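Local coordinates for protein galactitol 1-phosphate 5-dehydrogenase (Escherichia coli, PDB 4UEJ) that oxidises galactitol 1-phosphate to D-tagatose 6-phosphate with NAD+ as a zinc-dependent homodimeric dehydrogenase, at residues L57-S62 / F142-T147; L87-F90 / E94-K97; G98-C103 / S292-Q297; A104-D107 / S111-D114. One frame throughout, in Å; residues are numbered along the deposited sequence.

Contact 1. Residues L57-S62 / F142-T147; sequences LGHEFS and FIEPIT. With ZN (zinc ion), chain D.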
loop_
_atom_site.group_PDB
_atom_site.type_symbol
_atom_site.label_atom_id
_atom_site.label_comp_id
_atom_site.label_asym_id
_atom_site.label_seq_id
_atom_site.Cartn_x
_atom_site.Cartn_y
_atom_site.Cartn_z
ATOM N N LEU A 57 -16.603 -12.127 25.370
ATOM C CA LEU A 57 -15.480 -12.011 24.447
ATOM C C LEU A 57 -14.462 -13.135 24.654
ATOM O O LEU A 57 -14.685 -14.064 25.435
ATOM C CB LEU A 57 -14.807 -10.643 24.614
ATOM C CG LEU A 57 -15.701 -9.416 24.386
ATOM C CD1 LEU A 57 -14.963 -8.117 24.729
ATOM C CD2 LEU A 57 -16.209 -9.386 22.960
ATOM N N GLY A 58 -13.343 -13.042 23.948
ATOM C CA GLY A 58 -12.253 -13.988 24.113
ATOM C C GLY A 58 -11.960 -14.827 22.877
ATOM O O GLY A 58 -12.672 -15.802 22.606
ATOM N N HIS A 59 -10.903 -14.474 22.146
ATOM C CA HIS A 59 -10.517 -15.251 20.967
ATOM C C HIS A 59 -9.058 -15.697 20.981
ATOM O O HIS A 59 -8.510 -16.108 19.952
ATOM C CB HIS A 59 -10.798 -14.458 19.683
ATOM C CG HIS A 59 -10.069 -13.154 19.587
ATOM N ND1 HIS A 59 -10.540 -11.992 20.157
ATOM C CD2 HIS A 59 -8.919 -12.823 18.955
ATOM C CE1 HIS A 59 -9.707 -11.001 19.885
ATOM N NE2 HIS A 59 -8.716 -11.481 19.160
ATOM N N GLU A 60 -8.443 -15.624 22.155
ATOM C CA GLU A 60 -7.043 -15.972 22.338
ATOM C C GLU A 60 -6.987 -16.950 23.486
ATOM O O GLU A 60 -6.684 -16.557 24.613
ATOM C CB GLU A 60 -6.192 -14.742 22.677
ATOM C CG GLU A 60 -6.219 -13.604 21.675
ATOM C CD GLU A 60 -5.388 -12.417 22.147
ATOM O OE1 GLU A 60 -5.092 -12.348 23.359
ATOM O OE2 GLU A 60 -5.008 -11.562 21.313
ATOM N N PHE A 61 -7.310 -18.211 23.235
ATOM C CA PHE A 61 -7.376 -19.129 24.354
ATOM C C PHE A 61 -6.999 -20.561 24.028
ATOM O O PHE A 61 -6.946 -20.965 22.870
ATOM C CB PHE A 61 -8.776 -19.099 25.003
ATOM C CG PHE A 61 -9.916 -19.544 24.113
ATOM C CD1 PHE A 61 -10.620 -18.624 23.355
ATOM C CD2 PHE A 61 -10.343 -20.866 24.114
ATOM C CE1 PHE A 61 -11.702 -19.023 22.568
ATOM C CE2 PHE A 61 -11.429 -21.276 23.327
ATOM C CZ PHE A 61 -12.117 -20.358 22.578
ATOM N N SER A 62 -6.707 -21.309 25.088
ATOM C CA SER A 62 -6.382 -22.719 24.982
ATOM C C SER A 62 -7.100 -23.499 26.066
ATOM O O SER A 62 -7.631 -22.927 27.014
ATOM C CB SER A 62 -4.872 -22.940 25.103
ATOM O OG SER A 62 -4.409 -22.446 26.347
ATOM N N PHE A 142 -1.409 -17.996 23.351
ATOM C CA PHE A 142 -0.637 -16.985 22.635
ATOM C C PHE A 142 -0.479 -17.311 21.168
ATOM O O PHE A 142 0.032 -16.487 20.405
ATOM C CB PHE A 142 0.746 -16.805 23.271
ATOM C CG PHE A 142 0.718 -16.011 24.541
ATOM C CD1 PHE A 142 0.479 -16.631 25.750
ATOM C CD2 PHE A 142 0.901 -14.636 24.519
ATOM C CE1 PHE A 142 0.450 -15.900 26.931
ATOM C CE2 PHE A 142 0.870 -13.901 25.694
ATOM C CZ PHE A 142 0.639 -14.538 26.903
ATOM N N ILE A 143 -0.928 -18.497 20.763
ATOM C CA ILE A 143 -0.743 -18.889 19.367
ATOM C C ILE A 143 -1.469 -17.958 18.406
ATOM O O ILE A 143 -0.888 -17.527 17.412
ATOM C CB ILE A 143 -1.200 -20.323 19.129
ATOM C CG1 ILE A 143 -0.275 -21.270 19.884
ATOM C CG2 ILE A 143 -1.190 -20.659 17.638
ATOM C CD1 ILE A 143 -0.475 -22.698 19.494
ATOM N N GLU A 144 -2.729 -17.648 18.701
ATOM C CA GLU A 144 -3.497 -16.757 17.854
ATOM C C GLU A 144 -2.824 -15.367 17.714
ATOM O O GLU A 144 -2.618 -14.899 16.582
ATOM C CB GLU A 144 -4.937 -16.666 18.379
ATOM C CG GLU A 144 -5.952 -16.172 17.364
ATOM C CD GLU A 144 -6.035 -14.674 17.297
ATOM O OE1 GLU A 144 -5.404 -14.006 18.141
ATOM O OE2 GLU A 144 -6.718 -14.160 16.383
ATOM N N PRO A 145 -2.432 -14.723 18.837
ATOM C CA PRO A 145 -1.765 -13.429 18.622
ATOM C C PRO A 145 -0.386 -13.528 17.937
ATOM O O PRO A 145 -0.022 -12.585 17.209
ATOM C CB PRO A 145 -1.653 -12.846 20.051
ATOM C CG PRO A 145 -1.909 -13.981 20.975
ATOM C CD PRO A 145 -2.849 -14.893 20.242
ATOM N N ILE A 146 0.333 -14.637 18.102
ATOM C CA ILE A 146 1.571 -14.841 17.340
ATOM C C ILE A 146 1.273 -14.835 15.847
ATOM O O ILE A 146 1.970 -14.196 15.058
ATOM C CB ILE A 146 2.251 -16.151 17.709
ATOM C CG1 ILE A 146 2.796 -16.049 19.131
ATOM C CG2 ILE A 146 3.433 -16.443 16.768
ATOM C CD1 ILE A 146 3.156 -17.381 19.681
ATOM N N THR A 147 0.216 -15.538 15.462
ATOM C CA THR A 147 -0.059 -15.663 14.036
ATOM C C THR A 147 -0.446 -14.349 13.381
ATOM O O THR A 147 -0.359 -14.249 12.175
ATOM C CB THR A 147 -1.171 -16.690 13.723
ATOM O OG1 THR A 147 -2.419 -16.264 14.289
ATOM C CG2 THR A 147 -0.769 -18.086 14.244
HETATM ZN ZN ZN D . -7.042 -10.529 18.350
HETATM O O HOH W 1 -5.336 -11.498 18.784
#

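Contact 2. Residues L87-F90 / E94-K97; sequences LPCF and ECLK. With ZN (zinc ion), chain C.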
loop_
_atom_site.group_PDB
_atom_site.type_symbol
_atom_site.label_atom_id
_atom_site.label_comp_id
_atom_site.label_asym_id
_atom_site.label_seq_id
_atom_site.Cartn_x
_atom_site.Cartn_y
_atom_site.Cartn_z
ATOM N N LEU A 87 -14.395 -18.595 11.645
ATOM C CA LEU A 87 -15.018 -19.692 10.921
ATOM C C LEU A 87 -15.482 -19.196 9.563
ATOM O O LEU A 87 -16.561 -18.616 9.444
ATOM C CB LEU A 87 -16.192 -20.290 11.703
ATOM C CG LEU A 87 -16.801 -21.560 11.094
ATOM C CD1 LEU A 87 -15.822 -22.730 11.156
ATOM C CD2 LEU A 87 -18.134 -21.926 11.749
ATOM N N PRO A 88 -14.660 -19.414 8.528
ATOM C CA PRO A 88 -15.102 -19.089 7.171
ATOM C C PRO A 88 -16.177 -20.067 6.703
ATOM O O PRO A 88 -16.367 -21.131 7.318
ATOM C CB PRO A 88 -13.826 -19.217 6.332
ATOM C CG PRO A 88 -12.907 -20.045 7.118
ATOM C CD PRO A 88 -13.305 -19.987 8.566
ATOM N N CYS A 89 -16.866 -19.719 5.621
ATOM C CA CYS A 89 -17.936 -20.567 5.091
ATOM C C CYS A 89 -17.369 -21.716 4.254
ATOM O O CYS A 89 -18.021 -22.762 4.100
ATOM C CB CYS A 89 -18.928 -19.736 4.262
ATOM S SG CYS A 89 -18.425 -19.378 2.547
ATOM N N PHE A 90 -16.164 -21.497 3.720
ATOM C CA PHE A 90 -15.404 -22.466 2.922
ATOM C C PHE A 90 -16.006 -22.795 1.563
ATOM O O PHE A 90 -15.539 -23.722 0.888
ATOM C CB PHE A 90 -15.202 -23.775 3.696
ATOM C CG PHE A 90 -14.282 -23.644 4.860
ATOM C CD1 PHE A 90 -12.946 -23.348 4.669
ATOM C CD2 PHE A 90 -14.749 -23.841 6.150
ATOM C CE1 PHE A 90 -12.094 -23.231 5.750
ATOM C CE2 PHE A 90 -13.905 -23.724 7.232
ATOM C CZ PHE A 90 -12.575 -23.428 7.030
ATOM N N GLU A 94 -14.137 -16.347 -2.522
ATOM C CA GLU A 94 -12.999 -15.914 -1.715
ATOM C C GLU A 94 -12.395 -17.093 -0.940
ATOM O O GLU A 94 -11.186 -17.295 -0.952
ATOM C CB GLU A 94 -13.416 -14.798 -0.755
ATOM C CG GLU A 94 -13.491 -13.401 -1.375
ATOM C CD GLU A 94 -14.796 -13.135 -2.121
ATOM O OE1 GLU A 94 -15.588 -14.083 -2.325
ATOM O OE2 GLU A 94 -15.028 -11.967 -2.504
ATOM N N CYS A 95 -13.245 -17.877 -0.278
ATOM C CA CYS A 95 -12.754 -19.016 0.508
ATOM C C CYS A 95 -12.062 -20.033 -0.386
ATOM O O CYS A 95 -11.023 -20.571 -0.031
ATOM C CB CYS A 95 -13.888 -19.704 1.272
ATOM S SG CYS A 95 -14.410 -18.885 2.794
ATOM N N LEU A 96 -12.632 -20.286 -1.560
ATOM C CA LEU A 96 -12.049 -21.267 -2.472
ATOM C C LEU A 96 -10.702 -20.792 -3.010
ATOM O O LEU A 96 -9.912 -21.590 -3.515
ATOM C CB LEU A 96 -13.009 -21.570 -3.626
ATOM C CG LEU A 96 -14.331 -22.221 -3.191
ATOM C CD1 LEU A 96 -15.264 -22.369 -4.381
ATOM C CD2 LEU A 96 -14.105 -23.576 -2.513
ATOM N N LYS A 97 -10.431 -19.497 -2.884
ATOM C CA LYS A 97 -9.128 -18.964 -3.274
ATOM C C LYS A 97 -8.169 -18.875 -2.090
ATOM O O LYS A 97 -7.013 -18.479 -2.246
ATOM C CB LYS A 97 -9.284 -17.594 -3.926
ATOM C CG LYS A 97 -9.744 -17.668 -5.377
ATOM C CD LYS A 97 -9.872 -16.288 -5.995
ATOM C CE LYS A 97 -10.313 -16.367 -7.455
ATOM N NZ LYS A 97 -9.208 -16.807 -8.353
HETATM ZN ZN ZN C . -16.524 -18.001 2.481
#

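Contact 3. Residues G98-C103 / S292-Q297; sequences GFYSQC and SPWPGQ. With ZN (zinc ion), chain C.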
loop_
_atom_site.group_PDB
_atom_site.type_symbol
_atom_site.label_atom_id
_atom_site.label_comp_id
_atom_site.label_asym_id
_atom_site.label_seq_id
_atom_site.Cartn_x
_atom_site.Cartn_y
_atom_site.Cartn_z
ATOM N N GLY A 98 -8.644 -19.256 -0.908
ATOM C CA GLY A 98 -7.824 -19.188 0.286
ATOM C C GLY A 98 -7.862 -17.816 0.933
ATOM O O GLY A 98 -7.082 -17.526 1.839
ATOM N N PHE A 99 -8.780 -16.974 0.470
ATOM C CA PHE A 99 -8.968 -15.649 1.035
ATOM C C PHE A 99 -9.988 -15.685 2.173
ATOM O O PHE A 99 -11.059 -15.094 2.066
ATOM C CB PHE A 99 -9.430 -14.674 -0.047
ATOM C CG PHE A 99 -8.464 -14.526 -1.192
ATOM C CD1 PHE A 99 -7.126 -14.870 -1.046
ATOM C CD2 PHE A 99 -8.892 -14.031 -2.406
ATOM C CE1 PHE A 99 -6.238 -14.726 -2.090
ATOM C CE2 PHE A 99 -8.008 -13.876 -3.457
ATOM C CZ PHE A 99 -6.681 -14.230 -3.303
ATOM N N TYR A 100 -9.648 -16.366 3.262
ATOM C CA TYR A 100 -10.640 -16.685 4.292
ATOM C C TYR A 100 -11.088 -15.457 5.040
ATOM O O TYR A 100 -12.246 -15.345 5.454
ATOM C CB TYR A 100 -10.076 -17.695 5.277
ATOM C CG TYR A 100 -9.637 -18.974 4.615
ATOM C CD1 TYR A 100 -10.563 -19.832 4.042
ATOM C CD2 TYR A 100 -8.292 -19.337 4.582
ATOM C CE1 TYR A 100 -10.165 -21.006 3.433
ATOM C CE2 TYR A 100 -7.884 -20.508 3.979
ATOM C CZ TYR A 100 -8.824 -21.340 3.405
ATOM O OH TYR A 100 -8.426 -22.511 2.802
ATOM N N SER A 101 -10.162 -14.525 5.205
ATOM C CA SER A 101 -10.454 -13.313 5.939
ATOM C C SER A 101 -11.283 -12.331 5.114
ATOM O O SER A 101 -11.722 -11.302 5.629
ATOM C CB SER A 101 -9.145 -12.677 6.410
ATOM O OG SER A 101 -8.454 -13.620 7.215
ATOM N N GLN A 102 -11.518 -12.668 3.847
ATOM C CA GLN A 102 -12.436 -11.898 3.019
ATOM C C GLN A 102 -13.754 -12.632 2.796
ATOM O O GLN A 102 -14.572 -12.220 1.968
ATOM C CB GLN A 102 -11.798 -11.554 1.663
ATOM C CG GLN A 102 -10.709 -10.475 1.752
ATOM C CD GLN A 102 -9.395 -11.018 2.274
ATOM O OE1 GLN A 102 -8.927 -12.061 1.828
ATOM N NE2 GLN A 102 -8.795 -10.314 3.233
ATOM N N CYS A 103 -13.963 -13.718 3.529
ATOM C CA CYS A 103 -15.257 -14.395 3.473
ATOM C C CYS A 103 -16.346 -13.405 3.902
ATOM O O CYS A 103 -16.189 -12.703 4.897
ATOM C CB CYS A 103 -15.262 -15.633 4.373
ATOM S SG CYS A 103 -16.833 -16.472 4.385
ATOM N N SER A 292 -4.097 -20.812 3.387
ATOM C CA SER A 292 -4.374 -22.184 2.986
ATOM C C SER A 292 -3.101 -23.028 3.016
ATOM O O SER A 292 -2.032 -22.539 2.654
ATOM C CB SER A 292 -4.999 -22.202 1.591
ATOM O OG SER A 292 -5.079 -23.521 1.095
ATOM N N PRO A 293 -3.211 -24.300 3.446
ATOM C CA PRO A 293 -4.448 -24.945 3.903
ATOM C C PRO A 293 -4.842 -24.547 5.323
ATOM O O PRO A 293 -3.970 -24.369 6.176
ATOM C CB PRO A 293 -4.108 -26.432 3.832
ATOM C CG PRO A 293 -2.650 -26.479 4.097
ATOM C CD PRO A 293 -2.066 -25.228 3.497
ATOM N N TRP A 294 -6.145 -24.398 5.543
ATOM C CA TRP A 294 -6.714 -23.978 6.826
ATOM C C TRP A 294 -6.138 -24.726 8.032
ATOM O O TRP A 294 -6.051 -25.948 8.001
ATOM C CB TRP A 294 -8.234 -24.174 6.792
ATOM C CG TRP A 294 -8.920 -23.712 8.031
ATOM C CD1 TRP A 294 -9.350 -24.486 9.075
ATOM C CD2 TRP A 294 -9.243 -22.357 8.372
ATOM N NE1 TRP A 294 -9.924 -23.691 10.043
ATOM C CE2 TRP A 294 -9.868 -22.383 9.636
ATOM C CE3 TRP A 294 -9.063 -21.126 7.729
ATOM C CZ2 TRP A 294 -10.323 -21.230 10.264
ATOM C CZ3 TRP A 294 -9.508 -19.982 8.355
ATOM C CH2 TRP A 294 -10.126 -20.039 9.617
ATOM N N PRO A 295 -5.766 -23.999 9.106
ATOM C CA PRO A 295 -5.841 -22.542 9.281
ATOM C C PRO A 295 -4.656 -21.779 8.704
ATOM O O PRO A 295 -4.668 -20.547 8.704
ATOM C CB PRO A 295 -5.880 -22.381 10.802
ATOM C CG PRO A 295 -5.042 -23.526 11.296
ATOM C CD PRO A 295 -5.368 -24.675 10.355
ATOM N N GLY A 296 -3.633 -22.490 8.239
ATOM C CA GLY A 296 -2.539 -21.823 7.554
ATOM C C GLY A 296 -1.190 -22.102 8.170
ATOM O O GLY A 296 -1.094 -22.477 9.341
ATOM N N GLN A 297 -0.139 -21.924 7.377
ATOM C CA GLN A 297 1.202 -22.194 7.859
ATOM C C GLN A 297 1.549 -21.336 9.067
ATOM O O GLN A 297 2.380 -21.744 9.885
ATOM C CB GLN A 297 2.229 -21.983 6.746
ATOM C CG GLN A 297 2.492 -20.533 6.396
ATOM C CD GLN A 297 3.974 -20.219 6.398
ATOM O OE1 GLN A 297 4.772 -20.944 7.000
ATOM N NE2 GLN A 297 4.354 -19.140 5.721
HETATM ZN ZN ZN C . -16.524 -18.001 2.481
HETATM O O HOH W 2 -4.156 -18.920 1.425
HETATM O O HOH W 3 -7.905 -24.934 3.390
#

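Contact 4. Residues A104-D107 / S111-D114; sequences AKYD and SRRD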
loop_
_atom_site.group_PDB
_atom_site.type_symbol
_atom_site.label_atom_id
_atom_site.label_comp_id
_atom_site.label_asym_id
_atom_site.label_seq_id
_atom_site.Cartn_x
_atom_site.Cartn_y
_atom_site.Cartn_z
ATOM N N ALA A 104 -17.429 -13.322 3.142
ATOM C CA ALA A 104 -18.491 -12.369 3.464
ATOM C C ALA A 104 -19.365 -12.907 4.593
ATOM O O ALA A 104 -20.018 -12.141 5.305
ATOM C CB ALA A 104 -19.332 -12.067 2.236
ATOM N N LYS A 105 -19.358 -14.227 4.760
ATOM C CA LYS A 105 -20.191 -14.876 5.768
ATOM C C LYS A 105 -19.365 -15.679 6.764
ATOM O O LYS A 105 -19.555 -16.889 6.896
ATOM C CB LYS A 105 -21.215 -15.788 5.096
ATOM C CG LYS A 105 -22.605 -15.725 5.710
ATOM C CD LYS A 105 -23.373 -17.013 5.469
ATOM C CE LYS A 105 -24.841 -16.725 5.185
ATOM N NZ LYS A 105 -25.713 -17.891 5.484
ATOM N N TYR A 106 -18.445 -15.020 7.460
ATOM C CA TYR A 106 -17.641 -15.738 8.445
ATOM C C TYR A 106 -18.129 -15.461 9.861
ATOM O O TYR A 106 -18.666 -14.392 10.149
ATOM C CB TYR A 106 -16.148 -15.410 8.299
ATOM C CG TYR A 106 -15.655 -14.012 8.654
ATOM C CD1 TYR A 106 -15.559 -13.584 9.982
ATOM C CD2 TYR A 106 -15.205 -13.148 7.663
ATOM C CE1 TYR A 106 -15.058 -12.331 10.297
ATOM C CE2 TYR A 106 -14.719 -11.886 7.969
ATOM C CZ TYR A 106 -14.649 -11.483 9.286
ATOM O OH TYR A 106 -14.157 -10.231 9.584
ATOM N N ASP A 107 -17.974 -16.457 10.727
ATOM C CA ASP A 107 -18.238 -16.281 12.146
ATOM C C ASP A 107 -16.917 -15.992 12.833
ATOM O O ASP A 107 -15.848 -16.252 12.283
ATOM C CB ASP A 107 -18.896 -17.522 12.751
ATOM C CG ASP A 107 -19.780 -17.196 13.941
ATOM O OD1 ASP A 107 -19.705 -16.058 14.467
ATOM O OD2 ASP A 107 -20.556 -18.086 14.347
ATOM N N SER A 111 -16.359 -12.351 18.944
ATOM C CA SER A 111 -16.717 -11.088 18.305
ATOM C C SER A 111 -18.099 -11.184 17.662
ATOM O O SER A 111 -18.998 -10.401 17.979
ATOM C CB SER A 111 -15.670 -10.691 17.264
ATOM O OG SER A 111 -16.006 -9.457 16.643
ATOM N N ARG A 112 -18.274 -12.151 16.769
ATOM C CA ARG A 112 -19.565 -12.329 16.109
ATOM C C ARG A 112 -20.432 -13.378 16.817
ATOM O O ARG A 112 -21.642 -13.434 16.613
ATOM C CB ARG A 112 -19.364 -12.702 14.639
ATOM C CG ARG A 112 -18.672 -11.614 13.833
ATOM C CD ARG A 112 -18.575 -11.944 12.355
ATOM N NE ARG A 112 -17.873 -10.885 11.631
ATOM C CZ ARG A 112 -17.806 -10.794 10.304
ATOM N NH1 ARG A 112 -18.387 -11.709 9.542
ATOM N NH2 ARG A 112 -17.144 -9.791 9.739
ATOM N N ARG A 113 -19.791 -14.211 17.632
ATOM C CA ARG A 113 -20.469 -15.129 18.543
ATOM C C ARG A 113 -19.708 -15.076 19.863
ATOM O O ARG A 113 -18.587 -14.578 19.899
ATOM C CB ARG A 113 -20.494 -16.564 17.999
ATOM C CG ARG A 113 -19.100 -17.132 17.721
ATOM C CD ARG A 113 -19.064 -18.656 17.791
ATOM N NE ARG A 113 -19.165 -19.144 19.167
ATOM C CZ ARG A 113 -19.141 -20.428 19.504
ATOM N NH1 ARG A 113 -19.022 -21.357 18.563
ATOM N NH2 ARG A 113 -19.246 -20.783 20.776
ATOM N N ASP A 114 -20.317 -15.579 20.934
ATOM C CA ASP A 114 -19.674 -15.555 22.246
ATOM C C ASP A 114 -18.383 -16.373 22.241
ATOM O O ASP A 114 -18.236 -17.332 21.477
ATOM C CB ASP A 114 -20.633 -16.054 23.326
ATOM C CG ASP A 114 -21.679 -15.015 23.691
ATOM O OD1 ASP A 114 -21.552 -13.858 23.234
ATOM O OD2 ASP A 114 -22.620 -15.346 24.436
HETATM O O HOH W 4 -18.152 -9.705 6.581
#

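Contact 1. Residues L57-S62 / F142-T147
Glu60 and Glu144 grip one zinc-bound water between them, a carboxylate from each segment. The water sits 2.0 Å from the zinc ion and donates to both Glu60 OE2 and Glu144 OE1, with 2.6 Å to each, so both of its hydrogens are spent and its orientation is set. His59 holds the same metal directly, NE2 to zinc 2.1 Å, and Cys38 is a further ligand. The two side chains cross at about a right angle, and their carboxylate planes are 40° apart. Glu144 swings its CG away from its backbone N (chi1 -160°) and then bends at chi2, which carries the carboxylate to the edge of the His59 imidazole; there OE2, which also has a weak hydrogen bond with Asn289, lies 3.6 Å from CD2, near the ring plane. This is the catalytic zinc site of the zinc-containing alcohol dehydrogenase family, built where the segment leading into strand 60-68 faces the first turn of helix 143-155. Relatives suggest Glu144 as a zinc ligand; here its nearer oxygen, OE1, is 3.9 Å from the zinc ion, and the link runs through the water. Trimming Glu144 to an alanine would probably leave the water with Glu60 as its one carboxylate partner and open a gap beside the imidazole edge. Beside the water, the Pro145 ring packs along the Glu60 chain, with CD 3.9 Å from Glu60 CG. The other Glu60 oxygen, OE1, is anchored by a salt bridge to Lys341, and Phe108 meets the His59 ring edge-to-face.

Contact 2. Residues L87-F90 / E94-K97
Cys95 SG is pressed into the turn formed by Pro88, Cys89 and Phe90, and this is the dense side of the contact. The sulfur binds the zinc ion at 2.3 Å and meets Pro88 CB at 3.6 Å. It also takes a weak hydrogen bond from the backbone N of Phe90, 3.3 Å long and bent to 142° at the hydrogen. Such an N-H probably draws off some of the negative charge that a metal-bound sulfur carries. Behind it, Cys95 CB rests 3.6 Å from Phe90 CA, closing the backbone of the turn against the short helix 93-96. Cys89 reaches the same metal from the other segment, SG to zinc 2.4 Å, and the sulfurs of Cys89 and Cys95 are 4.1 Å apart, bridged by the ion. With its SG beside the backbone N (chi1 -79°), Cys95 turns the sulfur toward both the ion and the Phe90 amide.

The opposite character appears at Leu96, an exposed side chain that touches the loop merely by laying CD2 3.7 Å from Phe90 O. Phe90 sets out away from the helix at CB, Pro88 CG sits over one face of its ring near the rim, and the ring meets Trp294 edge-to-face. On the helix, Glu94 forms a salt bridge with Arg228 of the second subunit. Cys92 and Cys103 complete the tetrahedral four-cysteine set, the structural-zinc lobe familiar from zinc-containing alcohol dehydrogenases.

Contact 3. Residues G98-C103 / S292-Q297
The structural-zinc lobe meets the loop leading into helix 297-307 through a T-shaped stack of Tyr100 and Trp294. The six-membered ring of Trp294 points its edge at the Tyr100 face, with ring centroids 5.1 Å apart and planes at 76°; the closest pair is Tyr100 CD2 to Trp294 CE3, 3.7 Å. On the opposite face of the tyrosine, toward its rim, lies the CA of Gly98, whose positive phi ends the preceding helix in a Schellman motif. Ser292 CB, in one of two conformers, adds a contact 3.6 Å from Tyr100 OH. Trp294 extends with CG anti to the backbone N (chi1 -177°), and Lys126 O holds its NE1. Cis peptide bonds precede both Pro293 and Pro295. Cys103 SG binds the structural zinc ion at 2.5 Å.

Polar links between the segments pass through water. One water lies 2.5 Å from Tyr100 OH and accepts from Trp294 N, while another accepts from Ser292 N at 2.7 Å and donates to Gly98 O. The direct join is therefore van der Waals and largely aromatic, while the waters serve the phenol, two backbone N-H groups and the Gly98 carbonyl.

Contact 4. Residues A104-D107 / S111-D114
From Ala104 to Asp107 the chain runs past Arg112 and Arg113, and Tyr106 and Asp107 make the main contacts. Ala104 takes part through its carbonyl, joined to Arg112 NH2 by a water that bonds weakly to both. At Tyr106 the Arg112 guanidinium lies flat on the ring, planes 11° and centres 3.5 Å apart, a stacked cation-pi pair. Arg112 CZ comes within 3.1 Å of Tyr106 CE1. The same guanidinium reaches the backbone, NH1 giving a hydrogen bond to Tyr106 O at 2.8 Å with 138° at the hydrogen, the oxygen tilted out of the guanidinium plane. This bond and the stack limit rotation of the group, which arrives on a chain extended from CG to NE. With a leucine in place of Arg112, Tyr106 would probably lose the cation over its ring face and its carbonyl the NH1 bond. Asp107 follows, laying OD1 against aliphatic carbons, 3.4 Å from Arg112 CB and 3.5 Å from Arg113 CG. Neither guanidinium forms a salt bridge with it; OD1 has a hydrogen bond close by in the chain. Arg113 bonds through NE to Asp114 O and through NH2 to the carbonyl of Val122. The Asp107 backbone pairs with Leu87 of strand 86-87, Tyr106 touches Leu86, Trp287 and Met288, and Arg113 lies on Ile121 and Val123 of strand 120-124.

Contacts 2 and 3 share the structural zinc ion, their centres about 7 Å apart. The helix of contact 2 joins contact 3 through a probable hydrogen bond from Phe99 N to Glu94 O, 2.8 Å, and its loop through Pro88 CD, 3.3 Å from Trp294 CH2; both contacts also reach the second subunit. Contact 4 continues from the lobe: Leu87 N lies 2.8 Å from Asp107 O, a probable hydrogen bond, and Ser101 O packs 3.8 Å from Tyr106 CE2. Contact 1 holds the catalytic zinc and touches none of the others. Its centre is about 21, 17 and 16 Å from those of contacts 2, 3 and 4, with nearest atoms about 5 Å from contact 4.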